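Local coordinates for HAD family phosphatase (Pseudomonas syringae pv. tomato, PDB 2ODA), which is a member of the haloacid dehalogenase (HAD) superfamily, probably a phosphatase-like hydrolase of a Pseudomonas-specific subfamily whose reaction is not firmly established, at residues 16-20 and 34-39; 124-128 and 192-196; 78-83 and 95-100. One frame throughout, in Å; residues are numbered along the deposited sequence.

Contact 1: residues 16-20 and 34-39; sequences CLVDF and HAQLTP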
loop_
_atom_site.group_PDB
_atom_site.type_symbol
_atom_site.label_atom_id
_atom_site.label_comp_id
_atom_site.label_asym_id
_atom_site.label_seq_id
_atom_site.Cartn_x
_atom_site.Cartn_y
_atom_site.Cartn_z
ATOM N N CYS B 16 4.275 14.172 -17.795
ATOM C CA CYS B 16 3.216 13.182 -17.811
ATOM C C CYS B 16 1.873 13.838 -18.168
ATOM O O CYS B 16 1.437 13.719 -19.309
ATOM C CB CYS B 16 3.207 12.413 -16.481
ATOM S SG CYS B 16 1.875 11.240 -16.262
ATOM N N LEU B 17 1.236 14.534 -17.218
ATOM C CA LEU B 17 0.033 15.321 -17.519
ATOM C C LEU B 17 0.383 16.582 -18.320
ATOM O O LEU B 17 -0.298 16.938 -19.269
ATOM C CB LEU B 17 -0.679 15.717 -16.216
ATOM C CG LEU B 17 -1.316 14.551 -15.435
ATOM C CD1 LEU B 17 -1.702 15.027 -14.027
ATOM C CD2 LEU B 17 -2.528 14.041 -16.218
ATOM N N VAL B 18 1.454 17.252 -17.908
ATOM C CA VAL B 18 1.835 18.526 -18.489
ATOM C C VAL B 18 3.348 18.465 -18.698
ATOM O O VAL B 18 3.977 17.459 -18.361
ATOM C CB VAL B 18 1.486 19.725 -17.537
ATOM C CG1 VAL B 18 -0.040 19.914 -17.357
ATOM C CG2 VAL B 18 2.149 19.553 -16.170
ATOM N N ASP B 19 3.933 19.541 -19.215
ATOM C CA ASP B 19 5.397 19.684 -19.244
ATOM C C ASP B 19 6.114 18.564 -20.019
ATOM O O ASP B 19 6.994 17.857 -19.487
ATOM C CB ASP B 19 5.970 19.862 -17.814
ATOM C CG ASP B 19 7.453 20.223 -17.829
ATOM O OD1 ASP B 19 7.922 20.751 -18.855
ATOM O OD2 ASP B 19 8.132 19.972 -16.830
ATOM N N PHE B 20 5.717 18.385 -21.271
ATOM C CA PHE B 20 6.332 17.367 -22.137
ATOM C C PHE B 20 7.856 17.525 -22.101
ATOM O O PHE B 20 8.375 18.636 -22.314
ATOM C CB PHE B 20 5.813 17.571 -23.563
ATOM C CG PHE B 20 6.249 16.524 -24.548
ATOM C CD1 PHE B 20 5.396 15.469 -24.879
ATOM C CD2 PHE B 20 7.486 16.606 -25.169
ATOM C CE1 PHE B 20 5.768 14.507 -25.834
ATOM C CE2 PHE B 20 7.899 15.611 -26.112
ATOM C CZ PHE B 20 7.020 14.561 -26.434
ATOM N N HIS B 34 5.510 25.339 -19.938
ATOM C CA HIS B 34 5.586 23.994 -19.379
ATOM C C HIS B 34 4.205 23.479 -18.918
ATOM O O HIS B 34 3.988 22.270 -18.754
ATOM C CB HIS B 34 6.530 23.999 -18.172
ATOM C CG HIS B 34 7.945 24.386 -18.484
ATOM N ND1 HIS B 34 8.889 24.562 -17.491
ATOM C CD2 HIS B 34 8.586 24.614 -19.657
ATOM C CE1 HIS B 34 10.051 24.872 -18.042
ATOM N NE2 HIS B 34 9.894 24.904 -19.354
ATOM N N ALA B 35 3.272 24.390 -18.684
ATOM C CA ALA B 35 1.942 23.985 -18.243
ATOM C C ALA B 35 1.061 23.406 -19.381
ATOM O O ALA B 35 -0.057 22.939 -19.124
ATOM C CB ALA B 35 1.239 25.136 -17.499
ATOM N N GLN B 36 1.562 23.416 -20.627
ATOM C CA GLN B 36 0.811 22.836 -21.739
ATOM C C GLN B 36 0.590 21.357 -21.398
ATOM O O GLN B 36 1.522 20.663 -20.981
ATOM C CB GLN B 36 1.590 22.967 -23.059
ATOM C CG GLN B 36 0.888 22.354 -24.311
ATOM C CD GLN B 36 1.781 22.386 -25.555
ATOM O OE1 GLN B 36 2.789 23.081 -25.584
ATOM N NE2 GLN B 36 1.413 21.633 -26.577
ATOM N N LEU B 37 -0.655 20.896 -21.517
ATOM C CA LEU B 37 -0.932 19.451 -21.415
ATOM C C LEU B 37 -0.227 18.609 -22.482
ATOM O O LEU B 37 -0.056 19.051 -23.614
ATOM C CB LEU B 37 -2.436 19.217 -21.523
ATOM C CG LEU B 37 -3.244 19.799 -20.363
ATOM C CD1 LEU B 37 -4.698 20.098 -20.832
ATOM C CD2 LEU B 37 -3.241 18.868 -19.172
ATOM N N THR B 38 0.169 17.390 -22.117
ATOM C CA THR B 38 0.804 16.454 -23.052
ATOM C C THR B 38 -0.183 15.914 -24.111
ATOM O O THR B 38 -1.402 15.958 -23.907
ATOM C CB THR B 38 1.514 15.280 -22.319
ATOM O OG1 THR B 38 0.562 14.528 -21.559
ATOM C CG2 THR B 38 2.636 15.810 -21.414
ATOM N N PRO B 39 0.343 15.446 -25.257
ATOM C CA PRO B 39 -0.555 15.017 -26.339
ATOM C C PRO B 39 -1.576 13.955 -25.875
ATOM O O PRO B 39 -1.211 12.982 -25.219
ATOM C CB PRO B 39 0.411 14.456 -27.391
ATOM C CG PRO B 39 1.687 15.199 -27.172
ATOM C CD PRO B 39 1.766 15.345 -25.654
HETATM O O HOH W 1 3.730 20.062 -22.507
#
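The ring of F20 takes the methyl CG2 of T38 at its edge, near the ring plane, while CD of P39 reaches its CD1 at 3.7 Å from an oblique direction; beyond the two segments W145 meets the same ring edge-to-face. At the other end of the contact, OD2 of D19 bonds S14 OG and A24 N, and OD1 bonds Q23 N, so S14 of helix 13-17 and two backbone N-H groups of the following loop hold the carboxylate. H34 lies alongside this already bonded group, pointing the same way, the planes 19° apart and OD1 of D19 3.6 Å from CB of H34.

Between these ends the backbones meet in a single bridge, V18 to L37. T38 N donates to L17 O at 2.9 Å, nearly straight at its hydrogen (168°) although it stands above the carbonyl plane, and D19 N donates more bent to Q36 O. One water joins F20 N to that same Q36 O, which thus accepts from both. Threonine suits its place because it uses both branches: OG1, set between the backbone N and carbonyl carbon (chi1 61°), donates to C16 O at a very short 2.5 Å, and CG2 lies 4.2 Å from CB of F20. Over the bridge, CG1 of V18 packs obliquely on CD2 of L37 (3.8 Å), and V18 also rests on L69 and P72.

The turn after strand 9-12 occupies the place of the first HAD motif, although the usual aspartates are absent; S14 stands where the second would be. A helical turn followed by this bridge is consistent with the HAD squiggle and flap, V18-L37 closing the base of loop 21-33. The bonds across the contact all end on backbone carbonyl oxygens, those of C16, L17 and Q36, which implies a closure made mainly by main chain, with apolar side chains around it.

Contact 2: residues 124-128 and 192-196; sequences AGLWT and KGEKP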
loop_
_atom_site.group_PDB
_atom_site.type_symbol
_atom_site.label_atom_id
_atom_site.label_comp_id
_atom_site.label_asym_id
_atom_site.label_seq_id
_atom_site.Cartn_x
_atom_site.Cartn_y
_atom_site.Cartn_z
ATOM N N ALA B 124 5.039 0.460 -3.968
ATOM C CA ALA B 124 3.797 0.659 -3.205
ATOM C C ALA B 124 2.751 -0.426 -3.522
ATOM O O ALA B 124 1.704 -0.510 -2.865
ATOM C CB ALA B 124 3.226 2.071 -3.482
ATOM N N GLY B 125 3.039 -1.255 -4.521
ATOM C CA GLY B 125 2.165 -2.383 -4.838
ATOM C C GLY B 125 1.141 -2.091 -5.919
ATOM O O GLY B 125 0.206 -2.873 -6.103
ATOM N N LEU B 126 1.304 -0.960 -6.621
ATOM C CA LEU B 126 0.337 -0.556 -7.654
ATOM C C LEU B 126 0.597 -1.184 -9.022
ATOM O O LEU B 126 1.697 -1.675 -9.309
ATOM C CB LEU B 126 0.306 0.981 -7.806
ATOM C CG LEU B 126 -0.517 1.723 -6.732
ATOM C CD1 LEU B 126 0.309 1.913 -5.475
ATOM C CD2 LEU B 126 -1.004 3.091 -7.228
ATOM N N TRP B 127 -0.449 -1.170 -9.856
ATOM C CA TRP B 127 -0.297 -1.328 -11.298
ATOM C C TRP B 127 0.406 -0.074 -11.810
ATOM O O TRP B 127 0.209 1.026 -11.279
ATOM C CB TRP B 127 -1.666 -1.452 -11.990
ATOM C CG TRP B 127 -2.316 -2.810 -11.801
ATOM C CD1 TRP B 127 -3.254 -3.160 -10.860
ATOM C CD2 TRP B 127 -2.071 -3.975 -12.583
ATOM N NE1 TRP B 127 -3.611 -4.493 -11.016
ATOM C CE2 TRP B 127 -2.890 -5.016 -12.062
ATOM C CE3 TRP B 127 -1.225 -4.252 -13.668
ATOM C CZ2 TRP B 127 -2.877 -6.317 -12.590
ATOM C CZ3 TRP B 127 -1.218 -5.545 -14.203
ATOM C CH2 TRP B 127 -2.050 -6.560 -13.661
ATOM N N THR B 128 1.222 -0.238 -12.848
ATOM C CA THR B 128 1.947 0.908 -13.442
ATOM C C THR B 128 1.814 0.983 -14.957
ATOM O O THR B 128 1.863 -0.032 -15.640
ATOM C CB THR B 128 3.472 0.903 -13.083
ATOM O OG1 THR B 128 4.082 -0.308 -13.538
ATOM C CG2 THR B 128 3.671 0.990 -11.578
ATOM N N LYS B 192 -8.234 -12.212 -15.659
ATOM C CA LYS B 192 -7.543 -13.498 -15.821
ATOM C C LYS B 192 -6.665 -13.850 -14.617
ATOM O O LYS B 192 -5.840 -14.771 -14.679
ATOM C CB LYS B 192 -6.703 -13.505 -17.110
ATOM C CG LYS B 192 -7.527 -13.310 -18.370
ATOM C CD LYS B 192 -6.651 -13.020 -19.595
ATOM C CE LYS B 192 -7.549 -12.842 -20.824
ATOM N NZ LYS B 192 -6.801 -12.925 -22.107
ATOM N N GLY B 193 -6.826 -13.097 -13.532
ATOM C CA GLY B 193 -6.133 -13.399 -12.282
ATOM C C GLY B 193 -4.797 -12.701 -12.080
ATOM O O GLY B 193 -4.156 -12.907 -11.039
ATOM N N GLU B 194 -4.371 -11.870 -13.034
ATOM C CA GLU B 194 -3.081 -11.157 -12.891
ATOM C C GLU B 194 -3.137 -10.075 -11.812
ATOM O O GLU B 194 -4.110 -9.304 -11.732
ATOM C CB GLU B 194 -2.612 -10.533 -14.222
ATOM C CG GLU B 194 -1.089 -10.223 -14.231
ATOM C CD GLU B 194 -0.622 -9.490 -15.461
ATOM O OE1 GLU B 194 -1.234 -9.640 -16.532
ATOM O OE2 GLU B 194 0.393 -8.770 -15.364
ATOM N N LYS B 195 -2.099 -10.036 -10.975
ATOM C CA LYS B 195 -1.954 -9.010 -9.955
ATOM C C LYS B 195 -0.667 -8.248 -10.214
ATOM O O LYS B 195 0.222 -8.765 -10.916
ATOM C CB LYS B 195 -1.901 -9.637 -8.560
ATOM C CG LYS B 195 -3.146 -10.440 -8.161
ATOM C CD LYS B 195 -2.852 -11.262 -6.890
ATOM C CE LYS B 195 -4.098 -11.926 -6.303
ATOM N NZ LYS B 195 -3.711 -12.822 -5.158
ATOM N N PRO B 196 -0.545 -7.022 -9.650
ATOM C CA PRO B 196 0.668 -6.234 -9.854
ATOM C C PRO B 196 1.934 -6.978 -9.461
ATOM O O PRO B 196 1.946 -7.763 -8.514
ATOM C CB PRO B 196 0.460 -5.028 -8.934
ATOM C CG PRO B 196 -0.985 -4.875 -8.858
ATOM C CD PRO B 196 -1.539 -6.271 -8.849
ATOM O OXT PRO B 196 2.977 -6.782 -10.105
#
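W127 begins strand 127-131 after a Schellman turn in which G125 takes positive phi (94°), and the C-terminal tail runs past it, the CA of P196 5.2 Å from that of W127. The proline ring sits on the indole: CG of P196 stands over one face, 3.5 Å from the centroid of the five-membered ring and 15° off its normal, a CH-pi contact. CB of P196 lies 3.6 Å from both G125 O and L126 O. The compact, cyclic proline presents the C-H groups of CG and CD to the electron-rich indole face.

This is the N-terminal end of the strands of the parallel alpha/beta sheet, next to the outermost one, 171-173; helix 179-191 ends in a second Schellman motif at G193 and the tail folds back to the start of the strand. I186, R189 and R190 of that helix touch the indole. At the six-membered end, E194 O lies in the ring plane, 3.3 Å from CZ2 of W127. The extended E194 side chain passes CH2 obliquely, its carboxylate plane turned 61° from the ring, and OE1 is salt-bridged to R189. The terminal carboxylate of P196 bonds H170 NE2 and pairs with K195 of the second subunit.

Contact 3: residues 78-83 and 95-100; sequences IAAPRP and MALMAL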
loop_
_atom_site.group_PDB
_atom_site.type_symbol
_atom_site.label_atom_id
_atom_site.label_comp_id
_atom_site.label_asym_id
_atom_site.label_seq_id
_atom_site.Cartn_x
_atom_site.Cartn_y
_atom_site.Cartn_z
ATOM N N ILE B 78 -7.009 16.139 -7.522
ATOM C CA ILE B 78 -6.380 16.316 -6.210
ATOM C C ILE B 78 -4.861 16.451 -6.345
ATOM O O ILE B 78 -4.259 15.711 -7.110
ATOM C CB ILE B 78 -6.733 15.066 -5.304
ATOM C CG1 ILE B 78 -8.257 14.935 -5.097
ATOM C CG2 ILE B 78 -5.963 15.057 -3.973
ATOM C CD1 ILE B 78 -8.990 16.220 -4.680
ATOM N N ALA B 79 -4.246 17.401 -5.633
ATOM C CA ALA B 79 -2.798 17.399 -5.469
ATOM C C ALA B 79 -2.422 16.431 -4.335
ATOM O O ALA B 79 -2.803 16.658 -3.191
ATOM C CB ALA B 79 -2.309 18.803 -5.150
ATOM N N ALA B 80 -1.704 15.355 -4.639
ATOM C CA ALA B 80 -1.266 14.419 -3.572
ATOM C C ALA B 80 -0.331 15.091 -2.556
ATOM O O ALA B 80 0.593 15.833 -2.938
ATOM C CB ALA B 80 -0.615 13.187 -4.165
ATOM N N PRO B 81 -0.541 14.832 -1.250
ATOM C CA PRO B 81 0.395 15.490 -0.331
ATOM C C PRO B 81 1.821 14.970 -0.497
ATOM O O PRO B 81 2.027 13.760 -0.746
ATOM C CB PRO B 81 -0.144 15.157 1.068
ATOM C CG PRO B 81 -1.416 14.471 0.883
ATOM C CD PRO B 81 -1.557 14.026 -0.552
ATOM N N ARG B 82 2.796 15.869 -0.341
ATOM C CA ARG B 82 4.203 15.542 -0.476
ATOM C C ARG B 82 4.624 14.653 0.691
ATOM O O ARG B 82 4.305 14.955 1.846
ATOM C CB ARG B 82 5.028 16.850 -0.520
ATOM C CG ARG B 82 6.516 16.667 -0.707
ATOM C CD ARG B 82 7.294 18.021 -0.620
ATOM N NE ARG B 82 6.776 19.065 -1.513
ATOM C CZ ARG B 82 7.212 19.330 -2.748
ATOM N NH1 ARG B 82 8.172 18.607 -3.306
ATOM N NH2 ARG B 82 6.661 20.328 -3.436
ATOM N N PRO B 83 5.316 13.535 0.408
ATOM C CA PRO B 83 5.771 12.691 1.514
ATOM C C PRO B 83 7.045 13.210 2.145
ATOM O O PRO B 83 7.806 13.942 1.510
ATOM C CB PRO B 83 6.085 11.369 0.820
ATOM C CG PRO B 83 6.594 11.801 -0.524
ATOM C CD PRO B 83 5.732 12.990 -0.898
HETATM N N MSE B 95 0.363 7.902 0.170
HETATM C CA MSE B 95 -0.217 9.153 0.627
HETATM C C MSE B 95 -1.236 9.747 -0.333
HETATM O O MSE B 95 -2.236 10.295 0.100
HETATM C CB MSE B 95 0.859 10.146 1.024
HETATM C CG MSE B 95 1.314 9.864 2.417
HETATM SE SE MSE B 95 2.882 10.907 2.833
HETATM C CE MSE B 95 2.089 12.650 2.708
ATOM N N ALA B 96 -0.997 9.592 -1.632
ATOM C CA ALA B 96 -1.937 10.007 -2.652
ATOM C C ALA B 96 -3.220 9.201 -2.566
ATOM O O ALA B 96 -4.321 9.762 -2.661
ATOM C CB ALA B 96 -1.317 9.833 -4.023
ATOM N N LEU B 97 -3.100 7.880 -2.422
ATOM C CA LEU B 97 -4.309 7.041 -2.268
ATOM C C LEU B 97 -5.134 7.444 -1.032
ATOM O O LEU B 97 -6.368 7.532 -1.080
ATOM C CB LEU B 97 -3.943 5.543 -2.263
ATOM C CG LEU B 97 -3.257 4.983 -3.519
ATOM C CD1 LEU B 97 -2.867 3.515 -3.276
ATOM C CD2 LEU B 97 -4.184 5.139 -4.761
HETATM N N MSE B 98 -4.456 7.692 0.084
HETATM C CA MSE B 98 -5.130 8.168 1.296
HETATM C C MSE B 98 -5.854 9.494 1.117
HETATM O O MSE B 98 -6.971 9.673 1.624
HETATM C CB MSE B 98 -4.149 8.228 2.463
HETATM C CG MSE B 98 -3.747 6.823 2.901
HETATM SE SE MSE B 98 -2.526 6.905 4.417
HETATM C CE MSE B 98 -0.894 6.917 3.511
ATOM N N ALA B 99 -5.233 10.400 0.366
ATOM C CA ALA B 99 -5.833 11.693 0.021
ATOM C C ALA B 99 -7.111 11.523 -0.790
ATOM O O ALA B 99 -7.984 12.383 -0.745
ATOM C CB ALA B 99 -4.821 12.573 -0.736
ATOM N N LEU B 100 -7.218 10.415 -1.532
ATOM C CA LEU B 100 -8.420 10.073 -2.292
ATOM C C LEU B 100 -9.378 9.175 -1.523
ATOM O O LEU B 100 -10.383 8.720 -2.076
ATOM C CB LEU B 100 -8.034 9.374 -3.608
ATOM C CG LEU B 100 -7.262 10.204 -4.645
ATOM C CD1 LEU B 100 -6.810 9.318 -5.801
ATOM C CD2 LEU B 100 -8.118 11.384 -5.147
#
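M95, a methionine here labelled with selenium, leaves helix 91-99 with CB directed at the loop 78-83, its nearest atom there being P81 O at 4.2 Å. With chi2 near 170° the chain extends to SE, which lies 3.6 Å from CA of P83 and slightly farther from the proline CB. A turn at chi3 (64°) then brings the terminal CE back along the loop, where it meets R82 O at 3.3 Å and CB of P81 at 3.7 Å. The flexible, unbranched chain of methionine suits this place, since it follows the bend of a proline-rich strand exit.

Here the end of strand 78-79, an outer strand of the parallel sheet, passes into the loop that leads to helix 91-99. That strand-loop-helix connection is part of the Rossmann-like alpha/beta layering of HAD proteins, and A96 and L100 also rest on strands 55-58 and 9-12. The close approach depends on small residues: CB of A80 and CB of A96 stand 3.4 Å apart, tighter than usual, and CB of A99 meets CD of P81 at 3.6 Å. At the strand end, I78 and L100 slide past one another in opposite directions, CG1 of I78 touching CD2 of L100. R82 points away from the helix, its guanidinium bonded to L61 O, while M95 also packs against M98 of the second subunit.

Overall arrangement
From the N terminus, contact 1 comes first: residues 16-20, following strand 9-12, meet 34-39, closing the loop 21-33 just before helix 41-51. Contact 3 then joins the outer strand 78-79 and its exit loop to helix 91-99, and contact 2 brings the C-terminal tail, after helix 179-191, back to the start of strand 127-131. The three closures follow in series; none nests or crosses. Contacts 1 and 2 lie on opposite sides of the chain's centre, their centres 27 Å apart. Contacts 2 and 3 touch where L126 packs on L97, both reach the same sheet, and both touch the second subunit.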